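PDB 1UUF: aldehyde reductase YahK from Escherichia coli, which catalyses the NADPH-dependent reduction of a wide range of aldehydes to their alcohols as a zinc-dependent enzyme of the alcohol dehydrogenase family. Local coordinates for residues A[281-286]-A[306-311]; A[184-189]-A[260-265]; A[249-254]-A[272-277]. One frame throughout, in Å; residues are numbered along the deposited sequence.

Contact 1: residues A[281-286]-A[306-311]; sequences DGTMTL and RRAIAG
Arg306 grips the carboxylate of Asp281 side-on in a two-pronged salt bridge, Arg306 NE reaching Asp281 OD1 at 2.8 Å and Arg306 NH2 reaching Asp281 OD2 at 3.0 Å. Both oxygens are met on their syn side, and the two flat groups are nearly coplanar, their planes 16° apart. The NH2 bond is almost straight (173°) and lies in the guanidinium plane, whereas the NE bond is tilted out of the planes of both groups. A bend at chi3 (65°) in the arginine chain lays its NE-NH2 edge alongside the aspartate. Next to this pair a water donates to Gly282 O and Arg306 O, bridging the backbones just where the ladder begins. Four backbone hydrogen bonds of a parallel ladder follow: Gly282 O accepts Ala308 N, Ala308 O accepts Met284 N, Met284 O accepts Ala310 N, and Ala310 O accepts Leu286 N at 2.8 Å. On one face of the sheet the Met284 CE methyl lies 3.6 Å from Ile309 CD1, the two side chains running side by side, and Leu286 CD1 approaches Ile309 CG2 at 4.2 Å. On the other face Thr285 OG1 rests 3.8 Å from Ala310 CB; this hydroxyl is buried and has no polar partner in the model. Thr283 CG2, held anti to the backbone N, lies 4.1 Å from the same methyl, Ala310 CB. Strand 282-286 is flanked on its far edge by strand 258-263, while helices 271-275 and 299-303 pack on the Met284-Ile309 face and Trp190 meets the threonine side. Strand 308-311 is the last of this chain's parallel sheet, but Ala308, Ile309 and Ala310 form an antiparallel ladder with a strand of the second subunit, so the sheet continues through the dimer interface.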
# COMPACT_ATOMS: atom_id res chain seq x y z
N ASP A 281 -3.77 8.85 -3.85
CA ASP A 281 -2.84 7.93 -4.51
C ASP A 281 -1.44 7.98 -3.91
O ASP A 281 -0.48 7.46 -4.49
CB ASP A 281 -2.75 8.22 -6.02
CG ASP A 281 -3.84 7.50 -6.81
OD1 ASP A 281 -4.20 6.36 -6.43
OD2 ASP A 281 -4.32 8.05 -7.82
N GLY A 282 -1.33 8.59 -2.73
CA GLY A 282 -0.04 8.68 -2.05
C GLY A 282 0.28 7.41 -1.29
O GLY A 282 -0.60 6.62 -0.98
N THR A 283 1.56 7.21 -0.97
CA THR A 283 1.98 6.01 -0.26
C THR A 283 2.94 6.32 0.87
O THR A 283 3.75 7.24 0.76
CB THR A 283 2.71 5.04 -1.21
OG1 THR A 283 1.81 4.59 -2.23
CG2 THR A 283 3.25 3.84 -0.44
N MET A 284 2.83 5.57 1.96
CA MET A 284 3.78 5.71 3.07
C MET A 284 4.44 4.35 3.12
O MET A 284 3.76 3.33 3.25
CB MET A 284 3.11 6.00 4.41
CG MET A 284 4.12 5.86 5.57
SD MET A 284 3.56 6.54 7.14
CE MET A 284 2.10 5.54 7.43
N THR A 285 5.75 4.33 2.99
CA THR A 285 6.48 3.07 3.01
C THR A 285 7.30 2.96 4.28
O THR A 285 8.01 3.90 4.65
CB THR A 285 7.41 2.96 1.79
OG1 THR A 285 6.61 2.95 0.60
CG2 THR A 285 8.24 1.68 1.84
N LEU A 286 7.20 1.81 4.94
CA LEU A 286 7.93 1.57 6.18
C LEU A 286 9.22 0.80 5.89
O LEU A 286 9.21 -0.15 5.11
CB LEU A 286 7.05 0.74 7.13
CG LEU A 286 5.58 1.13 7.23
CD1 LEU A 286 4.85 0.15 8.14
CD2 LEU A 286 5.45 2.55 7.75
N ARG A 306 -7.60 6.51 -1.80
CA ARG A 306 -6.84 5.49 -2.50
C ARG A 306 -5.36 5.59 -2.13
O ARG A 306 -4.48 5.67 -3.00
CB ARG A 306 -7.01 5.61 -4.02
CG ARG A 306 -6.58 4.35 -4.75
CD ARG A 306 -7.19 4.27 -6.15
NE ARG A 306 -6.72 5.34 -7.01
CZ ARG A 306 -7.21 5.61 -8.22
NH1 ARG A 306 -8.21 4.88 -8.70
NH2 ARG A 306 -6.70 6.60 -8.93
N ARG A 307 -5.10 5.59 -0.83
CA ARG A 307 -3.74 5.66 -0.32
C ARG A 307 -3.26 4.25 -0.04
O ARG A 307 -4.06 3.32 -0.02
CB ARG A 307 -3.71 6.46 0.98
CG ARG A 307 -4.03 7.93 0.83
CD ARG A 307 -4.57 8.44 2.15
NE ARG A 307 -4.65 9.89 2.22
CZ ARG A 307 -5.50 10.54 3.00
NH1 ARG A 307 -6.34 9.87 3.76
NH2 ARG A 307 -5.49 11.87 3.03
N ALA A 308 -1.97 4.11 0.19
CA ALA A 308 -1.42 2.79 0.48
C ALA A 308 -0.29 2.85 1.50
O ALA A 308 0.37 3.88 1.66
CB ALA A 308 -0.90 2.16 -0.81
N ILE A 309 -0.10 1.73 2.19
CA ILE A 309 0.99 1.59 3.14
C ILE A 309 1.79 0.43 2.55
O ILE A 309 1.23 -0.62 2.23
CB ILE A 309 0.49 1.21 4.54
CG1 ILE A 309 -0.45 2.29 5.07
CG2 ILE A 309 1.68 1.03 5.48
CD1 ILE A 309 0.14 3.68 5.09
N ALA A 310 3.09 0.63 2.38
CA ALA A 310 3.92 -0.41 1.80
C ALA A 310 5.17 -0.62 2.65
O ALA A 310 5.39 0.07 3.64
CB ALA A 310 4.32 -0.02 0.38
N GLY A 311 5.96 -1.60 2.24
CA GLY A 311 7.20 -1.88 2.95
C GLY A 311 8.30 -2.00 1.92
O GLY A 311 8.03 -2.11 0.72
O HOH W 1 -1.80 4.69 -3.22

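Contact 2: residues A[184-189]-A[260-265]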
# COMPACT_ATOMS: atom_id res chain seq x y z
N TYR A 184 17.38 4.90 -0.02
CA TYR A 184 17.53 5.30 -1.42
C TYR A 184 16.56 4.52 -2.31
O TYR A 184 15.90 5.10 -3.17
CB TYR A 184 18.96 5.02 -1.90
CG TYR A 184 19.23 5.46 -3.32
CD1 TYR A 184 19.64 6.76 -3.60
CD2 TYR A 184 19.10 4.57 -4.39
CE1 TYR A 184 19.92 7.17 -4.91
CE2 TYR A 184 19.37 4.96 -5.69
CZ TYR A 184 19.78 6.26 -5.95
OH TYR A 184 20.05 6.65 -7.24
N SER A 185 16.49 3.21 -2.11
CA SER A 185 15.63 2.37 -2.94
C SER A 185 14.16 2.81 -2.98
O SER A 185 13.59 2.98 -4.07
CB SER A 185 15.72 0.91 -2.49
OG SER A 185 15.03 0.08 -3.41
N PRO A 186 13.51 2.97 -1.81
CA PRO A 186 12.11 3.39 -1.84
C PRO A 186 11.93 4.82 -2.35
O PRO A 186 10.93 5.13 -2.98
CB PRO A 186 11.66 3.21 -0.39
CG PRO A 186 12.92 3.42 0.39
CD PRO A 186 13.95 2.68 -0.44
N LEU A 187 12.90 5.69 -2.09
CA LEU A 187 12.81 7.06 -2.57
C LEU A 187 12.77 7.03 -4.09
O LEU A 187 12.02 7.78 -4.72
CB LEU A 187 13.99 7.89 -2.08
CG LEU A 187 13.95 8.27 -0.60
CD1 LEU A 187 15.27 8.91 -0.20
CD2 LEU A 187 12.78 9.23 -0.35
N ARG A 188 13.59 6.17 -4.69
CA ARG A 188 13.61 6.04 -6.14
C ARG A 188 12.36 5.32 -6.64
O ARG A 188 11.75 5.74 -7.63
CB ARG A 188 14.85 5.26 -6.61
CG ARG A 188 16.16 6.03 -6.53
CD ARG A 188 16.11 7.33 -7.32
NE ARG A 188 17.44 7.92 -7.49
CZ ARG A 188 17.66 9.16 -7.93
NH1 ARG A 188 16.64 9.96 -8.23
NH2 ARG A 188 18.90 9.60 -8.06
N HIS A 189 11.97 4.25 -5.97
CA HIS A 189 10.79 3.49 -6.40
C HIS A 189 9.53 4.34 -6.42
O HIS A 189 8.72 4.22 -7.35
CB HIS A 189 10.57 2.27 -5.51
CG HIS A 189 9.62 1.27 -6.09
ND1 HIS A 189 8.41 0.96 -5.50
CD2 HIS A 189 9.70 0.52 -7.21
CE1 HIS A 189 7.79 0.06 -6.24
NE2 HIS A 189 8.55 -0.22 -7.28
N PHE A 260 4.74 11.19 -1.02
CA PHE A 260 5.34 9.99 -0.47
C PHE A 260 5.90 10.25 0.93
O PHE A 260 6.43 11.32 1.21
CB PHE A 260 6.46 9.54 -1.41
CG PHE A 260 7.25 8.36 -0.91
CD1 PHE A 260 6.63 7.13 -0.72
CD2 PHE A 260 8.61 8.48 -0.65
CE1 PHE A 260 7.36 6.03 -0.28
CE2 PHE A 260 9.35 7.39 -0.21
CZ PHE A 260 8.72 6.16 -0.02
N ILE A 261 5.76 9.27 1.81
CA ILE A 261 6.29 9.39 3.15
C ILE A 261 7.12 8.15 3.46
O ILE A 261 6.63 7.03 3.36
CB ILE A 261 5.18 9.51 4.22
CG1 ILE A 261 4.47 10.86 4.07
CG2 ILE A 261 5.79 9.42 5.62
CD1 ILE A 261 3.34 11.07 5.05
N LEU A 262 8.38 8.37 3.81
CA LEU A 262 9.28 7.27 4.14
C LEU A 262 9.37 7.21 5.66
O LEU A 262 9.92 8.10 6.30
CB LEU A 262 10.67 7.54 3.55
CG LEU A 262 11.73 6.48 3.81
CD1 LEU A 262 11.32 5.17 3.13
CD2 LEU A 262 13.07 6.96 3.28
N ASN A 263 8.81 6.15 6.26
CA ASN A 263 8.83 6.02 7.71
C ASN A 263 9.96 5.07 8.12
O ASN A 263 9.91 3.88 7.83
CB ASN A 263 7.47 5.51 8.19
CG ASN A 263 7.28 5.66 9.69
OD1 ASN A 263 6.18 5.95 10.17
ND2 ASN A 263 8.35 5.45 10.44
N THR A 264 10.97 5.61 8.80
CA THR A 264 12.13 4.83 9.23
C THR A 264 12.15 4.43 10.70
O THR A 264 13.09 3.78 11.15
CB THR A 264 13.45 5.58 8.94
OG1 THR A 264 13.59 6.67 9.87
CG2 THR A 264 13.46 6.13 7.52
N VAL A 265 11.13 4.83 11.45
CA VAL A 265 11.08 4.50 12.88
C VAL A 265 10.93 3.00 13.10
O VAL A 265 10.15 2.33 12.43
CB VAL A 265 9.91 5.24 13.57
CG1 VAL A 265 9.87 4.89 15.05
CG2 VAL A 265 10.06 6.74 13.39
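Leu262 reaches from strand 260-263 into the side of helix 184-189, where Pro186 and Leu187 receive it. Its CB points toward the helix and CG continues outward, anti to the backbone N (chi1 -180°), so that the fork at the tip straddles two helical residues. Leu262 CD1 meets the Pro186 ring at CG, 3.6 Å away, with Pro186 CB slightly farther; Leu262 CD2 faces Leu187 CG at 4.2 Å, the two leucines crossing at about a right angle. Two residues back along the strand, Phe260 fills the neighbouring position. Leu187 CD2 comes to the edge of the Phe260 ring, 3.9 Å from Phe260 CE2, while Phe260 CZ lies 4.2 Å from Pro186 CB and 3.8 Å from the backbone Pro186 O. The Phe260 ring also meets that of Trp190, the two planes almost parallel. Pro186 has no N-H to give to the preceding turn, and the helix is kinked here. Helix and strand run nearly antiparallel, their axes 9.5 Å apart. The helix, which carries the catalytic-zinc ligand Cys178 near its beginning, thus packs, mainly through apolar side chains, against the central parallel sheet of a Rossmann-type domain, as in other zinc-containing alcohol dehydrogenases.

Contact 3: residues A[249-254]-A[272-277]; sequences DEMAAH and DDFTTL
Asp273, whose CB touches the Met251 methyl across the contact, takes the shortest polar bond here on its carbonyl: Thr276 OG1 donates to Asp273 O at 2.7 Å, from 36° above the carbonyl plane. Both segments belong to short helices of the Rossmann-type domain: helix 248-252 joins strands 241-244 and 258-263, and helix 271-275 lies in the connection from strand 258-263 to strand 282-286. Between them Met251 carries the packing. Bent at chi2 and again at chi3 (-92°), it swings Met251 CE over one face of the Phe274 ring, 4.1 Å from the centroid, a CH-pi contact with the sulfur standing obliquely nearby as a Met-aromatic pair. Met251 CE also lies 3.7 Å from Asp273 CB and 3.9 Å from Leu277 CD1, so the methyl touches three residues of 272-277. Phe274 in turn meets Phe224 edge-to-face. At Leu277, an alanine here would probably open a gap beside the Met251 methyl and leave its thioether held less firmly on that side. The second methyl of Leu277, CD2, packs on backbone: Leu277 CD2 lies 3.4 Å from Met251 O, the carbonyl that accepts His254 N at 3.0 Å.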
# COMPACT_ATOMS: atom_id res chain seq x y z
N ASP A 249 -1.26 20.51 15.88
CA ASP A 249 -1.31 21.71 15.06
C ASP A 249 -0.28 21.65 13.93
O ASP A 249 -0.58 22.02 12.80
CB ASP A 249 -1.08 22.95 15.92
CG ASP A 249 -2.16 23.14 16.96
OD1 ASP A 249 -3.34 23.29 16.57
OD2 ASP A 249 -1.83 23.14 18.17
N GLU A 250 0.93 21.19 14.25
CA GLU A 250 1.97 21.08 13.24
C GLU A 250 1.60 20.04 12.19
O GLU A 250 1.80 20.25 10.99
CB GLU A 250 3.31 20.72 13.89
CG GLU A 250 3.92 21.86 14.70
CD GLU A 250 5.26 21.50 15.32
OE1 GLU A 250 6.14 21.03 14.57
OE2 GLU A 250 5.43 21.69 16.54
N MET A 251 1.05 18.91 12.63
CA MET A 251 0.65 17.85 11.71
C MET A 251 -0.49 18.30 10.80
O MET A 251 -0.46 18.06 9.59
CB MET A 251 0.21 16.62 12.51
CG MET A 251 1.33 15.92 13.24
SD MET A 251 2.41 15.03 12.11
CE MET A 251 1.65 13.44 12.12
N ALA A 252 -1.49 18.96 11.38
CA ALA A 252 -2.65 19.43 10.62
C ALA A 252 -2.28 20.35 9.46
O ALA A 252 -2.99 20.40 8.45
CB ALA A 252 -3.63 20.13 11.56
N ALA A 253 -1.18 21.08 9.60
CA ALA A 253 -0.75 22.00 8.56
C ALA A 253 -0.30 21.29 7.29
O ALA A 253 -0.11 21.92 6.25
CB ALA A 253 0.38 22.89 9.09
N HIS A 254 -0.13 19.97 7.36
CA HIS A 254 0.32 19.19 6.21
C HIS A 254 -0.70 18.16 5.74
O HIS A 254 -0.36 17.22 5.02
CB HIS A 254 1.63 18.48 6.56
CG HIS A 254 2.75 19.42 6.87
ND1 HIS A 254 3.53 20.01 5.90
CD2 HIS A 254 3.21 19.89 8.06
CE1 HIS A 254 4.42 20.80 6.47
NE2 HIS A 254 4.24 20.75 7.78
N ASP A 272 -1.95 6.38 11.67
CA ASP A 272 -3.19 6.97 11.20
C ASP A 272 -2.95 8.44 10.90
O ASP A 272 -3.40 8.95 9.87
CB ASP A 272 -4.29 6.84 12.26
CG ASP A 272 -4.62 5.39 12.57
OD1 ASP A 272 -4.98 4.66 11.63
OD2 ASP A 272 -4.53 4.99 13.75
N ASP A 273 -2.24 9.12 11.79
CA ASP A 273 -1.94 10.54 11.61
C ASP A 273 -1.16 10.77 10.32
O ASP A 273 -1.43 11.73 9.60
CB ASP A 273 -1.14 11.08 12.80
CG ASP A 273 -1.92 11.07 14.09
OD1 ASP A 273 -3.13 11.41 14.06
OD2 ASP A 273 -1.33 10.74 15.14
N PHE A 274 -0.20 9.90 10.04
CA PHE A 274 0.60 10.04 8.83
C PHE A 274 -0.17 9.72 7.55
O PHE A 274 0.03 10.36 6.52
CB PHE A 274 1.86 9.18 8.91
CG PHE A 274 2.86 9.67 9.90
CD1 PHE A 274 2.99 9.06 11.15
CD2 PHE A 274 3.66 10.77 9.61
CE1 PHE A 274 3.90 9.55 12.08
CE2 PHE A 274 4.57 11.26 10.54
CZ PHE A 274 4.69 10.65 11.78
N THR A 275 -1.05 8.72 7.62
CA THR A 275 -1.83 8.35 6.44
C THR A 275 -2.67 9.54 5.97
O THR A 275 -2.80 9.77 4.77
CB THR A 275 -2.74 7.15 6.75
OG1 THR A 275 -1.92 6.01 7.06
CG2 THR A 275 -3.60 6.81 5.54
N THR A 276 -3.20 10.31 6.91
CA THR A 276 -4.02 11.46 6.54
C THR A 276 -3.21 12.59 5.93
O THR A 276 -3.78 13.53 5.37
CB THR A 276 -4.80 12.01 7.75
OG1 THR A 276 -3.88 12.53 8.72
CG2 THR A 276 -5.64 10.92 8.39
N LEU A 277 -1.88 12.50 6.02
CA LEU A 277 -1.01 13.53 5.45
C LEU A 277 -0.69 13.24 3.98
O LEU A 277 -0.09 14.06 3.29
CB LEU A 277 0.31 13.60 6.23
CG LEU A 277 0.25 13.77 7.75
CD1 LEU A 277 1.66 13.97 8.28
CD2 LEU A 277 -0.63 14.96 8.11

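From the N terminus, helix 184-189 comes first, opening contact 2, which closes only at strand 260-263 after 70 intervening residues. Contact 3 opens inside that loop at 249-254 and closes beyond it at 272-277, so the two cross, with strand 258-263 falling between the two helices in sequence. Contact 1 follows in series, 281-286 and 306-311 closing a 19-residue connection that includes helix 299-303. Strands 258-263 and 282-286 are neighbours in one sheet, joined by probable backbone bonds from Thr285 to Ile261 and Asn263. Phe274 and Thr275 touch Met284 and Ile309, tying contact 3 to the edge that contact 1 carries to the second subunit.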